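Local coordinates for CLIP-associating protein (Drosophila melanogaster, PDB 4G3A) that tracks microtubule plus ends, stabilises dynamic microtubules and is needed to build the mitotic spindle, at residues V153-H157 with E194-H198; F73-K78 with L112-L117; Q67-E71 with T105-A110; V173-L177 with A188-L192. All blocks are in the same frame, centred on the assembly; numbering follows the deposited sequence. Where two conformers were deposited one is given.

In the fold
This chain is the N-terminal TOG-like domain of the protein, an all-helical array of HEAT repeats. Contacts 3 and 2 come first and share helices 63-80 and 104-119. Their segments alternate along the chain, their centres lie about 10 Å apart, and together they join HEAT 1 to HEAT 2. Contact 1 follows, joining helices 142-159 and 182-199. Contact 4 is nested inside it and pairs the two helices of HEAT 3; these centres are about 12 Å apart. The centres of contacts 1 and 2 are about 21 Å apart, yet the two touch where Asn154 packs near Arg115. Three contacts join neighbouring layers and one closes a hairpin, so the stack is held between layers and within one.

Contact 1. Residues V153-H157 with E194-H198; sequences VNALH and EIYKH
His157 and Leu156 meet Glu194 and His198 in a mixed polar and apolar helix-helix contact between helix 142-159 and helix 182-199, the latter in HEAT 3. The two short segments run nearly parallel, at 18°, with axes 10.1 Å apart. The His157 ring works from both of its nitrogens. NE2 donates to Glu194 OE1 at 3.0 Å. The carboxylate oxygen lies in the ring plane, yet the two planes stand almost perpendicular, 84° apart, so the N-H arrives from above the carboxylate. On the far face of that carboxylate Lys197 NZ forms a salt bridge to the same OE1, at 3.1 Å. OE1 is therefore gripped from both faces, while OE2 is bonded to Gln190 in one of that residue's two conformers. The bend at chi2 (-65°) swings the carboxylate of Glu194 round to His157. CG of Glu194, placed by chi1, rests on CG2 of Val153 at 3.7 Å. ND1 of His157 is hydrogen-bonded to NE2 of His198 at 2.9 Å. These two rings meet rim to rim, neither over the face of the other. The His198 ring has a second, apolar contact. CG of Leu156 sits 3.5 Å from its centroid, squarely over one face, in a CH-pi contact. CD2 of Leu156 goes on to CG1 of Ile195 at 3.8 Å, and Val166, in the loop after helix 142-159, touches both Leu156 and Ile195. Polar rings lie toward the solvent side and aliphatic groups on the buried side. Near-parallel packing of helices from successive layers is typical of the HEAT-repeat array of a TOG domain.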
# COMPACT_ATOMS: atom_id res chain seq x y z
N VAL A 153 -2.26 -9.86 -0.87
CA VAL A 153 -2.52 -10.90 0.14
C VAL A 153 -3.31 -10.31 1.32
O VAL A 153 -4.32 -10.88 1.76
CB VAL A 153 -1.22 -11.55 0.62
CG1 VAL A 153 -1.45 -12.33 1.93
CG2 VAL A 153 -0.67 -12.50 -0.46
N ASN A 154 -2.87 -9.15 1.80
CA ASN A 154 -3.51 -8.52 2.96
C ASN A 154 -4.94 -8.11 2.65
O ASN A 154 -5.84 -8.29 3.46
CB ASN A 154 -2.72 -7.30 3.45
CG ASN A 154 -1.35 -7.64 3.98
OD1 ASN A 154 -0.47 -6.79 4.06
ND2 ASN A 154 -1.15 -8.91 4.34
N ALA A 155 -5.15 -7.53 1.46
CA ALA A 155 -6.48 -7.11 1.04
C ALA A 155 -7.46 -8.30 0.91
O ALA A 155 -8.63 -8.20 1.29
CB ALA A 155 -6.39 -6.37 -0.27
N LEU A 156 -6.97 -9.41 0.37
CA LEU A 156 -7.77 -10.62 0.27
C LEU A 156 -8.10 -11.15 1.66
O LEU A 156 -9.24 -11.49 1.96
CB LEU A 156 -6.99 -11.68 -0.53
CG LEU A 156 -7.75 -12.88 -1.10
CD1 LEU A 156 -8.81 -12.42 -2.09
CD2 LEU A 156 -6.78 -13.87 -1.77
N HIS A 157 -7.09 -11.24 2.51
CA HIS A 157 -7.31 -11.74 3.85
C HIS A 157 -8.31 -10.85 4.60
O HIS A 157 -9.13 -11.35 5.35
CB HIS A 157 -5.99 -11.88 4.62
CG HIS A 157 -5.16 -13.06 4.17
ND1 HIS A 157 -5.69 -14.10 3.46
CD2 HIS A 157 -3.84 -13.33 4.35
CE1 HIS A 157 -4.72 -14.99 3.20
NE2 HIS A 157 -3.61 -14.54 3.74
N GLU A 194 -1.68 -18.15 -0.87
CA GLU A 194 -2.66 -17.37 -0.12
C GLU A 194 -3.98 -17.24 -0.89
O GLU A 194 -5.06 -17.31 -0.29
CB GLU A 194 -2.13 -15.97 0.21
CG GLU A 194 -0.75 -15.94 0.87
CD GLU A 194 -0.73 -16.57 2.26
OE1 GLU A 194 -1.80 -16.74 2.88
OE2 GLU A 194 0.38 -16.89 2.73
N ILE A 195 -3.90 -17.07 -2.21
CA ILE A 195 -5.10 -17.00 -3.04
C ILE A 195 -5.81 -18.36 -3.04
O ILE A 195 -7.04 -18.43 -3.01
CB ILE A 195 -4.77 -16.58 -4.49
CG1 ILE A 195 -4.52 -15.06 -4.57
CG2 ILE A 195 -5.90 -17.00 -5.43
CD1 ILE A 195 -3.93 -14.61 -5.94
N TYR A 196 -5.05 -19.43 -3.04
CA TYR A 196 -5.68 -20.75 -2.93
C TYR A 196 -6.59 -20.86 -1.70
O TYR A 196 -7.66 -21.47 -1.75
CB TYR A 196 -4.63 -21.86 -2.92
CG TYR A 196 -5.22 -23.25 -2.71
CD1 TYR A 196 -5.82 -23.94 -3.75
CD2 TYR A 196 -5.19 -23.85 -1.46
CE1 TYR A 196 -6.37 -25.21 -3.56
CE2 TYR A 196 -5.74 -25.11 -1.25
CZ TYR A 196 -6.33 -25.79 -2.30
OH TYR A 196 -6.87 -27.04 -2.07
N LYS A 197 -6.17 -20.25 -0.59
CA LYS A 197 -6.97 -20.32 0.63
C LYS A 197 -8.37 -19.75 0.44
O LYS A 197 -9.31 -20.20 1.09
CB LYS A 197 -6.25 -19.65 1.80
CG LYS A 197 -5.02 -20.41 2.27
CD LYS A 197 -4.20 -19.58 3.23
CE LYS A 197 -2.87 -20.25 3.54
NZ LYS A 197 -2.02 -19.42 4.43
N HIS A 198 -8.51 -18.77 -0.45
CA HIS A 198 -9.79 -18.11 -0.66
C HIS A 198 -10.57 -18.74 -1.81
O HIS A 198 -11.79 -18.80 -1.80
CB HIS A 198 -9.59 -16.62 -0.94
CG HIS A 198 -9.14 -15.85 0.26
ND1 HIS A 198 -10.00 -15.11 1.04
CD2 HIS A 198 -7.92 -15.71 0.84
CE1 HIS A 198 -9.34 -14.56 2.04
NE2 HIS A 198 -8.07 -14.92 1.93

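Contact 2. Residues F73-K78 with L112-L117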
# COMPACT_ATOMS: atom_id res chain seq x y z
N PHE A 73 -0.94 11.37 6.38
CA PHE A 73 -1.94 11.06 5.38
C PHE A 73 -2.90 10.01 5.94
O PHE A 73 -4.11 10.09 5.75
CB PHE A 73 -1.29 10.60 4.07
CG PHE A 73 -0.82 11.74 3.18
CD1 PHE A 73 -1.69 12.76 2.81
CD2 PHE A 73 0.47 11.77 2.69
CE1 PHE A 73 -1.27 13.80 1.99
CE2 PHE A 73 0.91 12.82 1.87
CZ PHE A 73 0.03 13.83 1.52
N SER A 74 -2.37 9.00 6.63
CA SER A 74 -3.24 8.00 7.23
C SER A 74 -4.28 8.66 8.15
O SER A 74 -5.47 8.30 8.12
CB SER A 74 -2.43 6.94 7.99
OG SER A 74 -1.99 5.92 7.11
N GLU A 75 -3.85 9.63 8.95
CA GLU A 75 -4.77 10.31 9.86
C GLU A 75 -5.83 11.14 9.13
O GLU A 75 -7.00 11.13 9.50
CB GLU A 75 -4.00 11.17 10.88
CG GLU A 75 -3.14 10.34 11.82
CD GLU A 75 -3.90 9.21 12.48
OE1 GLU A 75 -5.05 9.44 12.93
OE2 GLU A 75 -3.36 8.09 12.56
N LEU A 76 -5.43 11.83 8.06
CA LEU A 76 -6.39 12.55 7.21
C LEU A 76 -7.38 11.59 6.55
O LEU A 76 -8.58 11.88 6.47
CB LEU A 76 -5.66 13.36 6.13
CG LEU A 76 -4.78 14.51 6.62
CD1 LEU A 76 -3.88 15.02 5.51
CD2 LEU A 76 -5.64 15.64 7.18
N ILE A 77 -6.88 10.44 6.09
CA ILE A 77 -7.75 9.44 5.50
C ILE A 77 -8.79 9.01 6.52
O ILE A 77 -9.98 8.93 6.21
CB ILE A 77 -6.96 8.20 5.03
CG1 ILE A 77 -6.12 8.54 3.80
CG2 ILE A 77 -7.89 7.04 4.72
CD1 ILE A 77 -4.97 7.59 3.62
N LYS A 78 -8.34 8.71 7.74
CA LYS A 78 -9.26 8.30 8.80
C LYS A 78 -10.32 9.36 9.09
O LYS A 78 -11.49 9.03 9.28
CB LYS A 78 -8.50 7.95 10.07
CG LYS A 78 -7.64 6.72 9.94
CD LYS A 78 -6.80 6.54 11.18
CE LYS A 78 -5.62 5.65 10.90
NZ LYS A 78 -4.78 5.54 12.12
N LEU A 112 0.42 0.59 5.45
CA LEU A 112 -0.68 0.95 6.33
C LEU A 112 -1.56 2.06 5.72
O LEU A 112 -2.78 2.00 5.81
CB LEU A 112 -0.15 1.32 7.73
CG LEU A 112 -1.16 1.71 8.82
CD1 LEU A 112 -2.40 0.83 8.82
CD2 LEU A 112 -0.48 1.71 10.18
N LEU A 113 -0.94 3.05 5.10
CA LEU A 113 -1.69 4.07 4.36
C LEU A 113 -2.61 3.43 3.31
O LEU A 113 -3.77 3.84 3.15
CB LEU A 113 -0.74 5.08 3.68
CG LEU A 113 -1.38 6.27 2.96
CD1 LEU A 113 -0.40 7.49 2.81
CD2 LEU A 113 -1.94 5.86 1.59
N LEU A 114 -2.08 2.44 2.59
CA LEU A 114 -2.88 1.74 1.59
C LEU A 114 -4.06 1.01 2.24
O LEU A 114 -5.18 1.08 1.75
CB LEU A 114 -2.02 0.76 0.77
CG LEU A 114 -0.91 1.39 -0.08
CD1 LEU A 114 -0.08 0.30 -0.75
CD2 LEU A 114 -1.49 2.35 -1.11
N ARG A 115 -3.82 0.31 3.34
CA ARG A 115 -4.93 -0.37 4.03
C ARG A 115 -5.96 0.64 4.55
O ARG A 115 -7.17 0.39 4.51
CB ARG A 115 -4.40 -1.27 5.14
CG ARG A 115 -3.56 -2.45 4.62
CD ARG A 115 -3.41 -3.56 5.66
NE ARG A 115 -2.68 -3.13 6.84
CZ ARG A 115 -1.35 -3.16 6.95
NH1 ARG A 115 -0.61 -3.60 5.93
NH2 ARG A 115 -0.75 -2.76 8.06
N ASP A 116 -5.48 1.80 5.02
CA ASP A 116 -6.38 2.84 5.52
C ASP A 116 -7.29 3.38 4.42
O ASP A 116 -8.47 3.61 4.65
CB ASP A 116 -5.59 3.97 6.21
CG ASP A 116 -4.99 3.54 7.54
OD1 ASP A 116 -5.53 2.62 8.20
OD2 ASP A 116 -3.98 4.15 7.94
N LEU A 117 -6.75 3.56 3.22
CA LEU A 117 -7.58 3.98 2.08
C LEU A 117 -8.79 3.07 1.89
O LEU A 117 -9.89 3.52 1.58
CB LEU A 117 -6.75 4.01 0.79
CG LEU A 117 -5.66 5.07 0.60
CD1 LEU A 117 -4.82 4.77 -0.64
CD2 LEU A 117 -6.26 6.49 0.50
O HOH W 1 -3.07 4.07 10.48
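Ile77 and Ser74 pack against Leu113, Asp116 and Leu117 where HEAT 1 meets HEAT 2 in this TOG-like domain. The two segments run almost parallel, at 8°, with axes 9.3 Å apart. The tight side is apolar. Ile77 CD1 is its centre: it lies 3.6 Å from CD2 of Leu117 and 3.9 Å from CG of Leu113, crossing the Leu113 side chain at about a right angle. Leu113 has CG anti to its own backbone nitrogen, chi1 -176°, and sends CD1 to CB of Phe73 at 3.5 Å. Phe84 covers Phe73 and Ile77 further, and Val95 of helix 88-98 backs Leu113. Ile77 CG2 turns the other way, onto the carbonyl oxygen of Asp116. The other side is polar and wetter. Ser74 OG, buried, donates to the anti lone pair of Asp116 OD2. With an alanine in place of Asp116, Ser74 OG would probably lose its acceptor and the water bridge to Lys78 would fall away. Lys78 is exposed and runs out straight to a salt bridge with Glu75 OE2, made by NZ. NZ of Lys78 stays 4.5 Å from OD2 of Asp116, beyond a salt bridge. A water closes the gap, accepting from NZ of Lys78 at 2.8 Å and donating to OD2 of Asp116 at 2.7 Å.

Contact 3. Residues Q67-E71 with T105-A110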
# COMPACT_ATOMS: atom_id res chain seq x y z
N GLN A 67 8.15 9.35 6.45
CA GLN A 67 7.33 8.39 7.19
C GLN A 67 6.21 9.10 7.93
O GLN A 67 5.08 8.62 7.96
CB GLN A 67 8.19 7.60 8.16
CG GLN A 67 7.40 6.68 9.07
CD GLN A 67 8.30 5.73 9.82
OE1 GLN A 67 9.37 5.36 9.34
NE2 GLN A 67 7.87 5.33 11.02
N LYS A 68 6.52 10.24 8.53
CA LYS A 68 5.53 11.00 9.28
C LYS A 68 4.45 11.56 8.36
O LYS A 68 3.28 11.59 8.73
CB LYS A 68 6.19 12.13 10.08
CG LYS A 68 7.11 11.65 11.19
CD LYS A 68 6.40 11.55 12.53
CE LYS A 68 6.20 10.10 12.94
NZ LYS A 68 7.41 9.27 12.66
N SER A 69 4.85 12.00 7.16
CA SER A 69 3.87 12.43 6.17
C SER A 69 2.90 11.29 5.80
O SER A 69 1.70 11.53 5.64
CB SER A 69 4.56 12.97 4.93
OG SER A 69 5.13 11.93 4.16
N LEU A 70 3.42 10.07 5.67
CA LEU A 70 2.57 8.89 5.43
C LEU A 70 1.59 8.69 6.59
O LEU A 70 0.40 8.50 6.39
CB LEU A 70 3.42 7.64 5.25
CG LEU A 70 4.28 7.53 3.99
CD1 LEU A 70 5.30 6.43 4.13
CD2 LEU A 70 3.40 7.31 2.76
N GLU A 71 2.12 8.73 7.81
CA GLU A 71 1.29 8.69 9.00
C GLU A 71 0.28 9.84 9.03
O GLU A 71 -0.87 9.66 9.44
CB GLU A 71 2.17 8.71 10.25
CG GLU A 71 3.02 7.44 10.41
CD GLU A 71 3.96 7.49 11.61
OE1 GLU A 71 5.16 7.21 11.43
OE2 GLU A 71 3.51 7.82 12.73
N THR A 105 10.42 0.49 8.41
CA THR A 105 9.30 1.21 9.01
C THR A 105 8.60 2.10 7.99
O THR A 105 7.40 2.36 8.10
CB THR A 105 9.72 2.07 10.24
OG1 THR A 105 10.65 3.09 9.83
CG2 THR A 105 10.33 1.22 11.34
N VAL A 106 9.35 2.59 7.02
CA VAL A 106 8.75 3.40 5.96
C VAL A 106 7.82 2.56 5.09
O VAL A 106 6.70 2.96 4.79
CB VAL A 106 9.83 4.11 5.10
CG1 VAL A 106 9.22 4.72 3.87
CG2 VAL A 106 10.53 5.20 5.92
N ARG A 107 8.26 1.36 4.71
CA ARG A 107 7.40 0.47 3.94
C ARG A 107 6.14 0.14 4.73
O ARG A 107 5.04 0.08 4.17
CB ARG A 107 8.15 -0.82 3.58
CG ARG A 107 9.42 -0.59 2.78
CD ARG A 107 9.92 -1.89 2.17
NE ARG A 107 10.22 -2.88 3.20
CZ ARG A 107 11.38 -2.96 3.83
NH1 ARG A 107 12.36 -2.11 3.53
NH2 ARG A 107 11.58 -3.89 4.75
N GLU A 108 6.30 -0.06 6.03
CA GLU A 108 5.17 -0.40 6.90
C GLU A 108 4.11 0.69 6.85
O GLU A 108 2.93 0.41 6.60
CB GLU A 108 5.64 -0.56 8.34
CG GLU A 108 6.22 -1.91 8.67
CD GLU A 108 6.99 -1.90 9.98
OE1 GLU A 108 6.83 -0.93 10.76
OE2 GLU A 108 7.76 -2.85 10.23
N LYS A 109 4.53 1.92 7.09
CA LYS A 109 3.58 3.03 7.14
C LYS A 109 2.96 3.26 5.77
O LYS A 109 1.80 3.66 5.67
CB LYS A 109 4.24 4.30 7.68
CG LYS A 109 4.82 4.15 9.09
CD LYS A 109 3.76 3.69 10.08
CE LYS A 109 4.34 3.50 11.48
NZ LYS A 109 3.34 2.95 12.41
N ALA A 110 3.72 2.98 4.72
CA ALA A 110 3.17 3.05 3.37
C ALA A 110 2.09 1.98 3.16
O ALA A 110 1.00 2.26 2.67
CB ALA A 110 4.28 2.90 2.34
O HOH W 2 0.49 5.26 7.57
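Gln67 and Thr105 meet between the second helices of HEAT 1 and HEAT 2, near the start of helix 104-119. Thr105 OG1 donates to Gln67 OE1 at 2.7 Å. The hydroxyl approaches at 127° to the C=O and is tilted 21° from the carbonyl plane. Gln67 gets there by stretching out fully, with CG opposite its backbone nitrogen (chi1 174°). Its NE2 turns back to Glu71 OE1 in a weak bond. In a HEAT array such parallel helices of adjacent repeats lie side by side, and here the segments are 9.0 Å apart at their axes. Lys109 lays its aliphatic chain alongside the Gln67-Glu71 pair: its CG touches Gln67 CG at 3.6 Å, and its CD meets Glu71 CG at 3.8 Å. Were Gln67 an alanine, the Thr105 hydroxyl would probably lose this acceptor and a gap would open beside Lys109 CG. Deeper in, Leu70 CD1 reaches Ala110 CB at 4.1 Å, and Val95 of helix 88-98 touches both residues. A water donates to Lys109 O at 2.8 Å and, weakly, to Leu70 O.

Contact 4. Residues V173-L177 with A188-L192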
# COMPACT_ATOMS: atom_id res chain seq x y z
N VAL A 173 0.46 -12.35 -11.59
CA VAL A 173 1.19 -12.96 -10.48
C VAL A 173 2.05 -14.12 -11.00
O VAL A 173 3.20 -14.30 -10.60
CB VAL A 173 0.24 -13.45 -9.38
CG1 VAL A 173 1.00 -14.32 -8.37
CG2 VAL A 173 -0.44 -12.27 -8.70
N CYS A 174 1.50 -14.91 -11.91
CA CYS A 174 2.27 -16.01 -12.48
C CYS A 174 3.51 -15.50 -13.23
O CYS A 174 4.57 -16.10 -13.16
CB CYS A 174 1.40 -16.89 -13.37
SG CYS A 174 0.28 -17.99 -12.45
N ALA A 175 3.38 -14.37 -13.93
CA ALA A 175 4.52 -13.76 -14.60
C ALA A 175 5.65 -13.47 -13.62
O ALA A 175 6.82 -13.58 -13.97
CB ALA A 175 4.11 -12.47 -15.32
N LEU A 176 5.30 -13.10 -12.39
CA LEU A 176 6.32 -12.84 -11.37
C LEU A 176 7.04 -14.08 -10.84
O LEU A 176 8.07 -13.96 -10.16
CB LEU A 176 5.75 -12.00 -10.22
CG LEU A 176 5.39 -10.56 -10.62
CD1 LEU A 176 5.05 -9.74 -9.39
CD2 LEU A 176 6.54 -9.91 -11.38
N LEU A 177 6.52 -15.28 -11.14
CA LEU A 177 7.25 -16.51 -10.84
C LEU A 177 8.60 -16.54 -11.56
O LEU A 177 9.55 -17.13 -11.06
CB LEU A 177 6.43 -17.76 -11.24
CG LEU A 177 5.18 -18.03 -10.40
CD1 LEU A 177 4.34 -19.16 -11.00
CD2 LEU A 177 5.56 -18.36 -8.96
N ALA A 188 5.76 -14.47 -5.10
CA ALA A 188 4.73 -14.79 -6.07
C ALA A 188 4.14 -16.17 -5.73
O ALA A 188 2.93 -16.38 -5.80
CB ALA A 188 5.31 -14.78 -7.48
N ILE A 189 5.02 -17.10 -5.37
CA ILE A 189 4.60 -18.44 -4.96
C ILE A 189 3.66 -18.36 -3.77
O ILE A 189 2.55 -18.86 -3.82
CB ILE A 189 5.80 -19.33 -4.57
CG1 ILE A 189 6.68 -19.60 -5.79
CG2 ILE A 189 5.32 -20.64 -3.97
CD1 ILE A 189 8.01 -20.23 -5.46
N GLN A 190 4.13 -17.71 -2.71
CA GLN A 190 3.31 -17.59 -1.51
C GLN A 190 1.99 -16.86 -1.77
O GLN A 190 0.98 -17.18 -1.14
CB GLN A 190 4.09 -16.93 -0.37
CG GLN A 190 3.42 -17.12 0.98
CD GLN A 190 3.22 -18.59 1.30
OE1 GLN A 190 4.00 -19.44 0.87
NE2 GLN A 190 2.17 -18.90 2.04
N THR A 191 1.98 -15.92 -2.71
CA THR A 191 0.75 -15.19 -3.04
C THR A 191 -0.31 -16.11 -3.65
O THR A 191 -1.50 -16.03 -3.32
CB THR A 191 1.02 -14.01 -4.02
OG1 THR A 191 1.91 -13.07 -3.42
CG2 THR A 191 -0.27 -13.32 -4.40
N LEU A 192 0.12 -16.99 -4.56
CA LEU A 192 -0.79 -17.97 -5.15
C LEU A 192 -1.31 -18.93 -4.07
O LEU A 192 -2.47 -19.34 -4.09
CB LEU A 192 -0.09 -18.74 -6.26
CG LEU A 192 0.18 -17.86 -7.48
CD1 LEU A 192 1.12 -18.58 -8.43
CD2 LEU A 192 -1.13 -17.48 -8.17
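Leu192 reaches across to Val173, Cys174 and Leu177 inside HEAT 3, where helix 170-175 and the turn after it fold back on helix 182-199. Its CB points toward the other segment and serves as the stem. The first torsion, chi1 -69°, sets CG opposite the carbonyl carbon and carries the branch point to CG1 of Val173, at 3.7 Å. Beyond CG the chain forks. CD2 stays beside the same Val173 CG1, at 3.8 Å, the two side chains running alongside each other, pointing opposite ways. CD1 goes on to two partners: SG of Cys174 at 4.1 Å, and CD1 of Leu177 at 4.2 Å. Leu192 and Leu177 thus meet tip to tip. Leu221 of helix 215-229 also packs on Leu192. The Leu177 side chain crosses that of Ile189 at about a right angle, and its CD2 touches Ile189 CG1 at 3.6 Å. One turn before Leu192, Ala188 presents only a methyl group, and the backbone comes close there. Its CB lies 3.8 Å from the carbonyl oxygen of Val173 and 3.9 Å from CB of Leu176. On the flank of helix 142-159, Leu149 touches Val173, Leu176 and Thr191. The Thr191 hydroxyl is bonded to Ala187 O in its own helix. All the side-chain contacts between the two segments are apolar, which implies that shape and burial, not directed bonds, hold this helical hairpin closed.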